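Local atomic coordinates of putative chorismate mutase (Yersinia pestis biovar Microtus str. 91001, PDB entry 2GBB), a protein that catalyses the Claisen rearrangement of chorismate to prephenate, as a secreted all-helical chorismate mutase, and may play some role in pathogenicity. Residues V40-M45 with I58-V63; L14-K18 with A68-Q73; Q47-L53 with L108-A112; M123-F129 with E144-F150. All coordinates share one frame; numbering follows the deposited sequence. Where two conformers were deposited one is given.

Contact 1 (V40-M45 with I58-V63); sequences VINSAM and IKPLMV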
loop_
_atom_site.group_PDB
_atom_site.type_symbol
_atom_site.label_atom_id
_atom_site.label_comp_id
_atom_site.label_asym_id
_atom_site.label_seq_id
_atom_site.Cartn_x
_atom_site.Cartn_y
_atom_site.Cartn_z
ATOM N N VAL A 40 -6.086 14.592 -13.905
ATOM C CA VAL A 40 -6.997 13.540 -14.323
ATOM C C VAL A 40 -8.433 14.024 -14.128
ATOM O O VAL A 40 -9.278 13.860 -15.007
ATOM C CB VAL A 40 -6.703 12.255 -13.487
ATOM C CG1 VAL A 40 -7.910 11.285 -13.454
ATOM C CG2 VAL A 40 -5.426 11.558 -13.997
ATOM N N ILE A 41 -8.684 14.677 -12.982
ATOM C CA ILE A 41 -9.979 15.278 -12.657
ATOM C C ILE A 41 -10.330 16.398 -13.634
ATOM O O ILE A 41 -11.441 16.413 -14.187
ATOM C CB ILE A 41 -10.032 15.774 -11.171
ATOM C CG1 ILE A 41 -9.872 14.585 -10.203
ATOM C CG2 ILE A 41 -11.340 16.593 -10.898
ATOM C CD1 ILE A 41 -9.725 15.018 -8.698
ATOM N N ASN A 42 -9.412 17.334 -13.851
ATOM C CA ASN A 42 -9.681 18.446 -14.783
ATOM C C ASN A 42 -9.993 17.975 -16.231
ATOM O O ASN A 42 -10.939 18.482 -16.851
ATOM C CB ASN A 42 -8.519 19.484 -14.805
ATOM C CG ASN A 42 -8.671 20.547 -15.926
ATOM O OD1 ASN A 42 -9.399 21.525 -15.774
ATOM N ND2 ASN A 42 -7.953 20.358 -17.040
ATOM N N SER A 43 -9.234 17.020 -16.758
ATOM C CA SER A 43 -9.526 16.428 -18.096
ATOM C C SER A 43 -10.872 15.701 -18.162
ATOM O O SER A 43 -11.629 15.842 -19.136
ATOM C CB SER A 43 -8.473 15.408 -18.455
ATOM O OG SER A 43 -7.286 16.128 -18.624
ATOM N N ALA A 44 -11.151 14.892 -17.146
ATOM C CA ALA A 44 -12.438 14.212 -17.088
ATOM C C ALA A 44 -13.561 15.237 -17.096
ATOM O O ALA A 44 -14.502 15.103 -17.867
ATOM C CB ALA A 44 -12.541 13.269 -15.886
HETATM N N MSE A 45 -13.467 16.274 -16.264
HETATM C CA MSE A 45 -14.497 17.317 -16.240
HETATM C C MSE A 45 -14.669 18.055 -17.583
HETATM O O MSE A 45 -15.783 18.402 -17.961
HETATM C CB MSE A 45 -14.291 18.305 -15.083
HETATM C CG MSE A 45 -14.619 17.691 -13.710
HETATM SE SE MSE A 45 -14.328 18.999 -12.290
HETATM C CE MSE A 45 -15.286 20.577 -13.141
ATOM N N ILE A 58 -19.470 14.621 -12.226
ATOM C CA ILE A 58 -18.455 13.635 -12.598
ATOM C C ILE A 58 -17.283 13.470 -11.589
ATOM O O ILE A 58 -16.681 12.387 -11.455
ATOM C CB ILE A 58 -17.932 14.036 -14.006
ATOM C CG1 ILE A 58 -18.731 13.250 -15.037
ATOM C CG2 ILE A 58 -16.397 13.880 -14.174
ATOM C CD1 ILE A 58 -18.556 11.717 -14.869
ATOM N N LYS A 59 -16.987 14.540 -10.868
ATOM C CA LYS A 59 -15.826 14.538 -9.974
ATOM C C LYS A 59 -15.804 13.478 -8.878
ATOM O O LYS A 59 -14.741 12.896 -8.657
ATOM C CB LYS A 59 -15.553 15.932 -9.387
ATOM C CG LYS A 59 -14.350 15.935 -8.459
ATOM C CD LYS A 59 -13.939 17.351 -8.115
ATOM C CE LYS A 59 -12.659 17.314 -7.210
ATOM N NZ LYS A 59 -12.336 18.788 -7.010
ATOM N N PRO A 60 -16.958 13.221 -8.198
ATOM C CA PRO A 60 -16.979 12.156 -7.224
ATOM C C PRO A 60 -16.568 10.800 -7.807
ATOM O O PRO A 60 -15.786 10.079 -7.204
ATOM C CB PRO A 60 -18.443 12.200 -6.723
ATOM C CG PRO A 60 -18.748 13.657 -6.794
ATOM C CD PRO A 60 -18.272 13.902 -8.200
ATOM N N LEU A 61 -17.042 10.497 -9.007
ATOM C CA LEU A 61 -16.665 9.276 -9.723
ATOM C C LEU A 61 -15.175 9.258 -10.036
ATOM O O LEU A 61 -14.531 8.253 -9.853
ATOM C CB LEU A 61 -17.387 9.190 -11.056
ATOM C CG LEU A 61 -17.731 7.827 -11.649
ATOM C CD1 LEU A 61 -17.668 7.908 -13.171
ATOM C CD2 LEU A 61 -17.046 6.588 -11.048
HETATM N N MSE A 62 -14.642 10.369 -10.508
HETATM C CA MSE A 62 -13.193 10.423 -10.722
HETATM C C MSE A 62 -12.455 10.216 -9.410
HETATM O O MSE A 62 -11.564 9.423 -9.358
HETATM C CB MSE A 62 -12.791 11.716 -11.408
HETATM C CG MSE A 62 -13.449 11.932 -12.727
HETATM SE SE MSE A 62 -13.422 10.358 -13.927
HETATM C CE MSE A 62 -11.470 10.061 -14.010
ATOM N N VAL A 63 -12.853 10.920 -8.343
ATOM C CA VAL A 63 -12.300 10.695 -6.984
ATOM C C VAL A 63 -12.359 9.202 -6.576
ATOM O O VAL A 63 -11.362 8.640 -6.130
ATOM C CB VAL A 63 -12.945 11.627 -5.918
ATOM C CG1 VAL A 63 -12.611 11.175 -4.468
ATOM C CG2 VAL A 63 -12.462 13.105 -6.114
#
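Ala44 and the selenomethionine Met62 make the tightest meeting here, with the methyl CB of Ala44 3.5 Å from Met62 CG. The Met62 chain then doubles back: its bends at chi2 and chi3, -47° and -57°, keep SE beside the same methyl, 3.6 Å from Ala44 CB. From there its end CE carries on to Val40, lying 3.8 Å from Val40 CG1. One curled side chain therefore reaches two residues a helical turn apart.

Beside this pair, Ile41 meets the aliphatic part of Lys59. Branch CG2 of Ile41 rests on the extended lysine chain, 3.9 Å from Lys59 CD, and Ile41 CD1 passes beyond it to touch Val63 CG2 at 4.2 Å. At the far end, Ile58 CG2 touches both Ala44 CB and Met45 CG, at 4.3 and 4.2 Å respectively. No hydrogen bond crosses; the contact is apolar, and the helical backbone bonds, such as Ala44 N to Val40 O and Met62 N to Ile58 O, set the spacing from which the side chains start.

The axes approach to 9.7 Å and run roughly antiparallel, at 141°, as consecutive helices 34-50 and 55-82 of the bundle. Helix 93-117 packs alongside, its Leu108 on Ile58 and its Ser104 on Met62. Leu61, which takes no part here, packs on Ile146 and Thr149 of helix 140-150.

Contact 2 (L14-K18 with A68-Q73); sequences LSYMK and AAKAIQ. With SO4 (sulfate ion), chain F.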
loop_
_atom_site.group_PDB
_atom_site.type_symbol
_atom_site.label_atom_id
_atom_site.label_comp_id
_atom_site.label_asym_id
_atom_site.label_seq_id
_atom_site.Cartn_x
_atom_site.Cartn_y
_atom_site.Cartn_z
ATOM N N LEU A 14 -8.849 -0.060 -14.370
ATOM C CA LEU A 14 -8.159 -0.486 -13.145
ATOM C C LEU A 14 -7.129 -1.627 -13.397
ATOM O O LEU A 14 -6.205 -1.814 -12.631
ATOM C CB LEU A 14 -9.205 -0.870 -12.065
ATOM C CG LEU A 14 -10.036 0.237 -11.388
ATOM C CD1 LEU A 14 -11.168 -0.360 -10.522
ATOM C CD2 LEU A 14 -9.161 1.118 -10.493
ATOM N N SER A 15 -7.243 -2.348 -14.516
ATOM C CA SER A 15 -6.233 -3.385 -14.869
ATOM C C SER A 15 -4.823 -2.810 -15.184
ATOM O O SER A 15 -3.881 -3.542 -15.211
ATOM C CB SER A 15 -6.699 -4.232 -16.063
ATOM O OG SER A 15 -6.772 -3.404 -17.211
ATOM N N TYR A 16 -4.709 -1.522 -15.461
ATOM C CA TYR A 16 -3.432 -0.849 -15.710
ATOM C C TYR A 16 -2.681 -0.399 -14.462
ATOM O O TYR A 16 -1.583 0.094 -14.553
ATOM C CB TYR A 16 -3.652 0.379 -16.616
ATOM C CG TYR A 16 -3.959 -0.076 -18.009
ATOM C CD1 TYR A 16 -2.955 -0.661 -18.789
ATOM C CD2 TYR A 16 -5.255 -0.006 -18.532
ATOM C CE1 TYR A 16 -3.225 -1.177 -20.070
ATOM C CE2 TYR A 16 -5.529 -0.496 -19.842
ATOM C CZ TYR A 16 -4.509 -1.087 -20.581
ATOM O OH TYR A 16 -4.754 -1.608 -21.860
HETATM N N MSE A 17 -3.279 -0.537 -13.298
HETATM C CA MSE A 17 -2.730 0.121 -12.117
HETATM C C MSE A 17 -1.563 -0.639 -11.497
HETATM O O MSE A 17 -0.717 -0.057 -10.794
HETATM C CB MSE A 17 -3.841 0.358 -11.109
HETATM C CG MSE A 17 -4.907 1.313 -11.654
HETATM SE SE MSE A 17 -4.131 2.984 -12.289
HETATM C CE MSE A 17 -5.718 3.624 -13.076
ATOM N N LYS A 18 -1.497 -1.935 -11.797
ATOM C CA LYS A 18 -0.306 -2.706 -11.453
ATOM C C LYS A 18 0.898 -2.109 -12.175
ATOM O O LYS A 18 1.929 -1.929 -11.546
ATOM C CB LYS A 18 -0.452 -4.212 -11.725
ATOM C CG LYS A 18 0.794 -5.021 -11.244
ATOM C CD LYS A 18 0.794 -6.421 -11.822
ATOM C CE LYS A 18 1.924 -7.306 -11.246
ATOM N NZ LYS A 18 1.632 -8.728 -11.692
ATOM N N ALA A 68 -9.639 3.874 -5.750
ATOM C CA ALA A 68 -9.493 2.469 -6.047
ATOM C C ALA A 68 -8.143 2.152 -6.668
ATOM O O ALA A 68 -7.525 1.170 -6.327
ATOM C CB ALA A 68 -10.629 1.956 -6.983
ATOM N N ALA A 69 -7.713 2.970 -7.616
ATOM C CA ALA A 69 -6.448 2.851 -8.241
ATOM C C ALA A 69 -5.295 2.976 -7.216
ATOM O O ALA A 69 -4.409 2.131 -7.199
ATOM C CB ALA A 69 -6.338 3.928 -9.307
ATOM N N LYS A 70 -5.305 4.013 -6.371
ATOM C CA LYS A 70 -4.304 4.101 -5.303
ATOM C C LYS A 70 -4.343 2.893 -4.370
ATOM O O LYS A 70 -3.280 2.347 -3.993
ATOM C CB LYS A 70 -4.422 5.418 -4.533
ATOM C CG LYS A 70 -4.129 6.662 -5.408
ATOM C CD LYS A 70 -3.957 7.922 -4.496
ATOM C CE LYS A 70 -5.177 8.242 -3.694
ATOM N NZ LYS A 70 -5.080 9.642 -3.297
ATOM N N ALA A 71 -5.553 2.451 -4.010
ATOM C CA ALA A 71 -5.677 1.294 -3.125
ATOM C C ALA A 71 -4.910 0.093 -3.742
ATOM O O ALA A 71 -4.114 -0.583 -3.090
ATOM C CB ALA A 71 -7.175 0.974 -2.856
ATOM N N ILE A 72 -5.118 -0.137 -5.026
ATOM C CA ILE A 72 -4.465 -1.225 -5.742
ATOM C C ILE A 72 -2.948 -1.090 -5.714
ATOM O O ILE A 72 -2.205 -2.070 -5.430
ATOM C CB ILE A 72 -4.948 -1.243 -7.193
ATOM C CG1 ILE A 72 -6.396 -1.771 -7.257
ATOM C CG2 ILE A 72 -3.964 -2.040 -8.052
ATOM C CD1 ILE A 72 -7.017 -1.723 -8.657
ATOM N N GLN A 73 -2.491 0.131 -6.031
ATOM C CA GLN A 73 -1.077 0.440 -6.091
ATOM C C GLN A 73 -0.421 0.276 -4.735
ATOM O O GLN A 73 0.653 -0.284 -4.647
ATOM C CB GLN A 73 -0.850 1.859 -6.585
ATOM C CG GLN A 73 -1.319 2.110 -8.048
ATOM C CD GLN A 73 -1.231 3.592 -8.357
ATOM O OE1 GLN A 73 -0.055 4.097 -8.260
ATOM N NE2 GLN A 73 -2.251 4.296 -8.565
HETATM S S SO4 F . -1.245 -10.382 -10.478
HETATM O O1 SO4 F . -0.765 -9.190 -9.807
HETATM O O2 SO4 F . -0.896 -10.286 -11.888
HETATM O O3 SO4 F . -0.614 -11.559 -9.881
HETATM O O4 SO4 F . -2.689 -10.510 -10.325
#
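Met17, a selenomethionine, wraps round the methyl group of Ala69: its CG, SE and CE each lie 3.8 Å from Ala69 CB. The bend at chi2, -54°, curves the chain over that methyl instead of letting it run straight past. Leu14 fills the neighbouring place with one branch. Its CD2 sits 3.7 Å from Ala69 N, 3.9 Å from Ala68 CB and 4.0 Å from Ile72 CD1, in the angle between successive turns of helix 55-82. The other branch of Ile72, CG2, comes 3.9 Å from Met17 CB, and the tight part of the contact is then complete.

Lys18 lies on the looser side. Its CB points away from 68-73, and the extended chain, packed on Tyr76 and Trp80 further along helix 55-82, carries NZ to a sulfate, probably from the crystallisation liquor, with hydrogen bonds to O1 and O2, the latter 3.0 Å from Lys18 NZ. The ammonium group also makes a salt bridge with Glu85 and a cation-pi contact with Trp88.

Gln73 is buried too, its CG 3.5 Å from Met17 O, while its amide works elsewhere: OE1 pairs with Lys24, and NE2 bonds to a bound citrate besides a weak bond to Ala69 O. The apolar packing of Leu14 and Met17 against helix 55-82 thus probably helps fix Gln73 and its neighbours, residues 69-73, which are expected to bind the substrate.

Contact 3 (Q47-L53 with L108-A112); sequences QAESLGL and LEQIA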
loop_
_atom_site.group_PDB
_atom_site.type_symbol
_atom_site.label_atom_id
_atom_site.label_comp_id
_atom_site.label_asym_id
_atom_site.label_seq_id
_atom_site.Cartn_x
_atom_site.Cartn_y
_atom_site.Cartn_z
ATOM N N GLN A 47 -13.994 16.625 -20.583
ATOM C CA GLN A 47 -14.644 15.642 -21.452
ATOM C C GLN A 47 -16.142 15.533 -21.184
ATOM O O GLN A 47 -16.961 15.640 -22.107
ATOM C CB GLN A 47 -13.998 14.271 -21.328
ATOM C CG GLN A 47 -12.658 14.177 -21.975
ATOM C CD GLN A 47 -11.997 12.847 -21.804
ATOM O OE1 GLN A 47 -11.483 12.300 -22.768
ATOM N NE2 GLN A 47 -11.978 12.311 -20.568
ATOM N N ALA A 48 -16.502 15.319 -19.923
ATOM C CA ALA A 48 -17.899 15.399 -19.473
ATOM C C ALA A 48 -18.713 16.573 -20.114
ATOM O O ALA A 48 -19.819 16.375 -20.623
ATOM C CB ALA A 48 -17.958 15.419 -17.912
ATOM N N GLU A 49 -18.138 17.766 -20.098
ATOM C CA GLU A 49 -18.598 18.939 -20.871
ATOM C C GLU A 49 -18.933 18.679 -22.349
ATOM O O GLU A 49 -19.979 19.125 -22.857
ATOM C CB GLU A 49 -17.462 19.980 -20.883
ATOM C CG GLU A 49 -17.531 21.154 -19.927
ATOM C CD GLU A 49 -16.771 22.386 -20.516
ATOM O OE1 GLU A 49 -15.531 22.272 -20.730
ATOM O OE2 GLU A 49 -17.413 23.455 -20.787
ATOM N N SER A 50 -18.018 18.028 -23.071
ATOM C CA SER A 50 -18.253 17.758 -24.496
ATOM C C SER A 50 -19.309 16.660 -24.714
ATOM O O SER A 50 -19.906 16.554 -25.781
ATOM C CB SER A 50 -16.937 17.477 -25.255
ATOM O OG SER A 50 -16.186 16.397 -24.699
ATOM N N LEU A 51 -19.573 15.861 -23.683
ATOM C CA LEU A 51 -20.484 14.746 -23.830
ATOM C C LEU A 51 -21.884 15.021 -23.296
ATOM O O LEU A 51 -22.719 14.113 -23.271
ATOM C CB LEU A 51 -19.887 13.503 -23.158
ATOM C CG LEU A 51 -18.552 13.016 -23.712
ATOM C CD1 LEU A 51 -17.905 11.997 -22.738
ATOM C CD2 LEU A 51 -18.718 12.414 -25.111
ATOM N N GLY A 52 -22.169 16.263 -22.909
ATOM C CA GLY A 52 -23.480 16.586 -22.386
ATOM C C GLY A 52 -23.673 16.159 -20.931
ATOM O O GLY A 52 -24.788 16.041 -20.460
ATOM N N LEU A 53 -22.572 15.915 -20.216
ATOM C CA LEU A 53 -22.636 15.562 -18.820
ATOM C C LEU A 53 -22.479 16.820 -17.991
ATOM O O LEU A 53 -21.837 17.775 -18.420
ATOM C CB LEU A 53 -21.571 14.512 -18.453
ATOM C CG LEU A 53 -21.768 13.132 -19.141
ATOM C CD1 LEU A 53 -20.569 12.194 -18.976
ATOM C CD2 LEU A 53 -23.059 12.427 -18.658
ATOM N N LEU A 108 -16.909 7.710 -19.699
ATOM C CA LEU A 108 -17.780 8.876 -19.723
ATOM C C LEU A 108 -18.756 8.885 -20.921
ATOM O O LEU A 108 -19.901 9.304 -20.779
ATOM C CB LEU A 108 -16.937 10.156 -19.749
ATOM C CG LEU A 108 -16.045 10.472 -18.545
ATOM C CD1 LEU A 108 -15.493 11.901 -18.740
ATOM C CD2 LEU A 108 -16.810 10.384 -17.290
ATOM N N GLU A 109 -18.271 8.466 -22.079
ATOM C CA GLU A 109 -19.110 8.296 -23.265
ATOM C C GLU A 109 -20.201 7.263 -23.000
ATOM O O GLU A 109 -21.365 7.494 -23.331
ATOM C CB GLU A 109 -18.291 7.857 -24.489
ATOM C CG GLU A 109 -17.340 8.918 -24.948
ATOM C CD GLU A 109 -16.449 8.469 -26.102
ATOM O OE1 GLU A 109 -15.965 7.323 -26.144
ATOM O OE2 GLU A 109 -16.212 9.289 -26.984
ATOM N N GLN A 110 -19.836 6.144 -22.377
ATOM C CA GLN A 110 -20.805 5.109 -22.093
ATOM C C GLN A 110 -21.868 5.534 -21.076
ATOM O O GLN A 110 -23.072 5.207 -21.224
ATOM C CB GLN A 110 -20.080 3.854 -21.608
ATOM C CG GLN A 110 -20.948 2.590 -21.558
ATOM C CD GLN A 110 -21.675 2.305 -22.870
ATOM O OE1 GLN A 110 -21.084 2.348 -23.939
ATOM N NE2 GLN A 110 -22.959 2.009 -22.778
ATOM N N ILE A 111 -21.434 6.198 -20.013
ATOM C CA ILE A 111 -22.374 6.753 -19.034
ATOM C C ILE A 111 -23.357 7.768 -19.656
ATOM O O ILE A 111 -24.565 7.728 -19.369
ATOM C CB ILE A 111 -21.641 7.408 -17.825
ATOM C CG1 ILE A 111 -21.078 6.322 -16.889
ATOM C CG2 ILE A 111 -22.607 8.279 -17.033
ATOM C CD1 ILE A 111 -20.074 6.860 -15.794
ATOM N N ALA A 112 -22.843 8.669 -20.491
ATOM C CA ALA A 112 -23.679 9.675 -21.148
ATOM C C ALA A 112 -24.724 8.973 -22.016
ATOM O O ALA A 112 -25.911 9.204 -21.863
ATOM C CB ALA A 112 -22.825 10.629 -22.010
#
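Leu108, Leu51 and Leu53 carry most of this contact, Leu108 through CB and CD1, the other two mainly through both of their methyl branches. CD1 of Leu108 lies against the final turn of helix 34-50, 3.8 Å from Gln47 CB and 3.8 Å from Ala48 N. The Gln47 chain crosses it at about a right angle on its way out to Thr105, whose hydroxyl pairs with Gln47 OE1.

Leu51 meets Leu108 at its CB. The CD1 of Leu51 sits 3.6 Å from Leu108 CB and equally close to the next backbone nitrogen, Glu109 N. Leu51 CD2 leans on the aliphatic CG of Glu109, at 3.8 Å, so the glutamate contributes methylene and not carboxylate here.

Leu53 straddles the next turn of helix 93-117: CD1 is 3.5 Å from Leu108 O, and CD2 is 3.8 Å from Ala112 CB. Helix 34-50 ends between Leu51 and Leu53: Leu51 leaves helical angles, Gly52 takes a positive phi of 78°, and Leu53 N bonds to Ala48 O at 2.8 Å, with Leu51 N reaching the same oxygen from the opposite face of its plane. Ser50 OG ties down Gln47 O, on a lone pair.

The contact thus joins the C-terminal end of helix 34-50 to helix 93-117, with Ile58 and Leu61 of helix 55-82 packed on Ala48, Leu108 and Ile111. The C-terminal Lys156 adds backbone hydrogen bonds to Gly52.

Contact 4 (M123-F129 with E144-F150); sequences MGDKAHF and EAIFSTF. With SO4 (sulfate ion), chain H.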
loop_
_atom_site.group_PDB
_atom_site.type_symbol
_atom_site.label_atom_id
_atom_site.label_comp_id
_atom_site.label_asym_id
_atom_site.label_seq_id
_atom_site.Cartn_x
_atom_site.Cartn_y
_atom_site.Cartn_z
HETATM N N MSE A 123 -29.548 -0.165 -16.241
HETATM C CA MSE A 123 -28.136 0.091 -15.982
HETATM C C MSE A 123 -27.615 -0.784 -14.850
HETATM O O MSE A 123 -28.403 -1.374 -14.100
HETATM C CB MSE A 123 -27.887 1.574 -15.686
HETATM C CG MSE A 123 -28.176 2.508 -16.861
HETATM SE SE MSE A 123 -28.072 4.395 -16.347
HETATM C CE MSE A 123 -26.075 4.612 -16.300
ATOM N N GLY A 124 -26.288 -0.861 -14.735
ATOM C CA GLY A 124 -25.627 -1.720 -13.759
ATOM C C GLY A 124 -26.120 -1.457 -12.351
ATOM O O GLY A 124 -26.293 -0.296 -11.952
ATOM N N ASP A 125 -26.384 -2.543 -11.624
ATOM C CA ASP A 125 -26.695 -2.480 -10.200
ATOM C C ASP A 125 -25.508 -2.915 -9.328
ATOM O O ASP A 125 -24.474 -3.379 -9.832
ATOM C CB ASP A 125 -27.973 -3.266 -9.855
ATOM C CG ASP A 125 -27.723 -4.742 -9.656
ATOM O OD1 ASP A 125 -27.226 -5.424 -10.590
ATOM O OD2 ASP A 125 -28.048 -5.228 -8.554
ATOM N N LYS A 126 -25.679 -2.751 -8.016
ATOM C CA LYS A 126 -24.600 -2.905 -7.049
ATOM C C LYS A 126 -23.873 -4.237 -7.218
ATOM O O LYS A 126 -22.658 -4.289 -7.146
ATOM C CB LYS A 126 -25.145 -2.709 -5.633
ATOM C CG LYS A 126 -24.103 -2.502 -4.543
ATOM C CD LYS A 126 -24.739 -1.767 -3.371
ATOM C CE LYS A 126 -24.135 -2.200 -2.043
ATOM N NZ LYS A 126 -24.023 -1.040 -1.087
ATOM N N ALA A 127 -24.634 -5.295 -7.488
ATOM C CA ALA A 127 -24.123 -6.662 -7.607
ATOM C C ALA A 127 -23.431 -6.906 -8.936
ATOM O O ALA A 127 -22.477 -7.678 -9.021
ATOM C CB ALA A 127 -25.262 -7.640 -7.438
ATOM N N HIS A 128 -23.936 -6.268 -9.981
ATOM C CA HIS A 128 -23.276 -6.291 -11.256
ATOM C C HIS A 128 -21.882 -5.655 -11.188
ATOM O O HIS A 128 -20.931 -6.213 -11.726
ATOM C CB HIS A 128 -24.126 -5.598 -12.323
ATOM C CG HIS A 128 -23.545 -5.695 -13.697
ATOM N ND1 HIS A 128 -23.450 -6.892 -14.381
ATOM C CD2 HIS A 128 -23.022 -4.748 -14.513
ATOM C CE1 HIS A 128 -22.895 -6.674 -15.563
ATOM N NE2 HIS A 128 -22.618 -5.382 -15.665
ATOM N N PHE A 129 -21.763 -4.501 -10.523
ATOM C CA PHE A 129 -20.466 -3.838 -10.355
ATOM C C PHE A 129 -19.475 -4.723 -9.612
ATOM O O PHE A 129 -18.357 -4.965 -10.086
ATOM C CB PHE A 129 -20.631 -2.489 -9.635
ATOM C CG PHE A 129 -20.724 -1.314 -10.571
ATOM C CD1 PHE A 129 -21.696 -1.271 -11.566
ATOM C CD2 PHE A 129 -19.845 -0.231 -10.450
ATOM C CE1 PHE A 129 -21.786 -0.164 -12.421
ATOM C CE2 PHE A 129 -19.932 0.871 -11.315
ATOM C CZ PHE A 129 -20.893 0.901 -12.285
ATOM N N GLU A 144 -17.605 -0.550 -4.250
ATOM C CA GLU A 144 -18.864 0.055 -3.791
ATOM C C GLU A 144 -18.843 1.592 -3.782
ATOM O O GLU A 144 -19.856 2.212 -4.097
ATOM C CB GLU A 144 -19.275 -0.494 -2.428
ATOM C CG GLU A 144 -19.530 -2.044 -2.520
ATOM C CD GLU A 144 -19.534 -2.723 -1.169
ATOM O OE1 GLU A 144 -19.989 -2.069 -0.191
ATOM O OE2 GLU A 144 -19.067 -3.900 -1.094
ATOM N N ALA A 145 -17.681 2.192 -3.465
ATOM C CA ALA A 145 -17.496 3.635 -3.609
ATOM C C ALA A 145 -17.580 4.087 -5.086
ATOM O O ALA A 145 -18.101 5.167 -5.417
ATOM C CB ALA A 145 -16.118 4.069 -2.923
ATOM N N ILE A 146 -17.131 3.236 -5.984
ATOM C CA ILE A 146 -17.176 3.589 -7.381
ATOM C C ILE A 146 -18.622 3.531 -7.856
ATOM O O ILE A 146 -19.066 4.411 -8.623
ATOM C CB ILE A 146 -16.345 2.656 -8.231
ATOM C CG1 ILE A 146 -14.863 2.957 -8.019
ATOM C CG2 ILE A 146 -16.738 2.821 -9.729
ATOM C CD1 ILE A 146 -14.002 1.999 -8.706
ATOM N N PHE A 147 -19.336 2.502 -7.407
ATOM C CA PHE A 147 -20.759 2.325 -7.769
ATOM C C PHE A 147 -21.587 3.470 -7.238
ATOM O O PHE A 147 -22.444 3.982 -7.909
ATOM C CB PHE A 147 -21.341 1.015 -7.211
ATOM C CG PHE A 147 -22.825 0.815 -7.541
ATOM C CD1 PHE A 147 -23.231 0.555 -8.844
ATOM C CD2 PHE A 147 -23.796 0.923 -6.539
ATOM C CE1 PHE A 147 -24.592 0.388 -9.167
ATOM C CE2 PHE A 147 -25.171 0.745 -6.835
ATOM C CZ PHE A 147 -25.575 0.473 -8.138
ATOM N N SER A 148 -21.366 3.868 -5.996
ATOM C CA SER A 148 -22.249 4.867 -5.500
ATOM C C SER A 148 -22.026 6.222 -6.192
ATOM O O SER A 148 -22.992 6.968 -6.415
ATOM C CB SER A 148 -22.225 4.917 -3.981
ATOM O OG SER A 148 -20.994 5.414 -3.523
ATOM N N THR A 149 -20.782 6.543 -6.570
ATOM C CA THR A 149 -20.519 7.836 -7.259
ATOM C C THR A 149 -20.977 7.808 -8.720
ATOM O O THR A 149 -21.373 8.821 -9.312
ATOM C CB THR A 149 -19.011 8.218 -7.197
ATOM O OG1 THR A 149 -18.253 7.089 -7.603
ATOM C CG2 THR A 149 -18.576 8.526 -5.771
ATOM N N PHE A 150 -20.861 6.645 -9.320
ATOM C CA PHE A 150 -21.330 6.409 -10.681
ATOM C C PHE A 150 -22.809 6.831 -10.825
ATOM O O PHE A 150 -23.217 7.471 -11.809
ATOM C CB PHE A 150 -21.098 4.929 -11.000
ATOM C CG PHE A 150 -21.976 4.370 -12.065
ATOM C CD1 PHE A 150 -21.650 4.523 -13.408
ATOM C CD2 PHE A 150 -23.112 3.606 -11.717
ATOM C CE1 PHE A 150 -22.484 3.976 -14.423
ATOM C CE2 PHE A 150 -23.925 3.046 -12.708
ATOM C CZ PHE A 150 -23.602 3.247 -14.073
HETATM S S SO4 H . -24.162 -9.912 -12.528
HETATM O O1 SO4 H . -25.388 -9.177 -12.199
HETATM O O2 SO4 H . -24.253 -10.364 -13.926
HETATM O O3 SO4 H . -23.015 -9.028 -12.417
HETATM O O4 SO4 H . -23.961 -11.040 -11.622
HETATM O O HOH W 1 -22.272 0.994 -3.152
#
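A water lies between Lys126 and Glu144, donating to Glu144 O at 2.9 Å and accepting only a weak bond from Lys126 NZ. The side-chain charges lie near one another too, though beyond a salt bridge. The remaining contacts are mostly made by aromatic rings.

A chi1 of 179° swings the Phe147 ring against the first turn of helix 126-132. Lys126 CA stands over the middle of its face, 3.7 Å from the centroid, a CH-pi contact, and Gly124 O lies in the ring plane at the edge, 3.3 Å from Phe147 CE1. The same ring turns an edge to the face of Phe129, T-shaped, with planes at 68° and Phe147 CD1 3.6 Å from Phe129 CG.

Phe129 in turn puts its CZ over the centre of the Phe150 face, 3.5 Å from Phe150 CD2, the two planes inclined at 45°. From the loop, the selenomethionine Met123 adds its CE, 3.6 Å from Phe150 CZ, and Ile146 CG2 meets the edge of Phe129.

Asp125 occupies the N-cap of helix 126-132, its OD1 accepting a weak bond from His128 N. His128 ND1 donates to O3 of a sulfate, probably from the crystallisation liquor, at 2.9 Å; Asn131 binds the ion too.

Phe129, Phe147 and Phe150 form an aromatic cluster that pins the short helix 126-132 to helix 140-150. Ile10 of helix 7-14 and Ile111 of helix 93-117 pack on its members, which anchors the pair to the helical bundle.

Helix 55-82 serves both contact 1 and contact 2, whose centres are 16 Å apart on opposite sides of the chain's centre. Contact 3 continues contact 1 along helix 34-50, with Ile58 CG1 3.7 Å from Ala48 CB. Contact 4 touches all three others: Thr149 OG1 meets Leu61 CA of contact 1 at 3.4 Å, Ile146 CD1 meets Ala68 CB of contact 2 at 3.8 Å, and Phe150 CE1 meets Ile111 CG1 of contact 3 at 3.7 Å. Contacts 2 and 3 do not touch. A bound citrate probably marks the substrate pocket, where Gln73 of contact 2 is hydrogen-bonded to it. The side chain of Val40, in contact 1, is about 4 Å from the citrate.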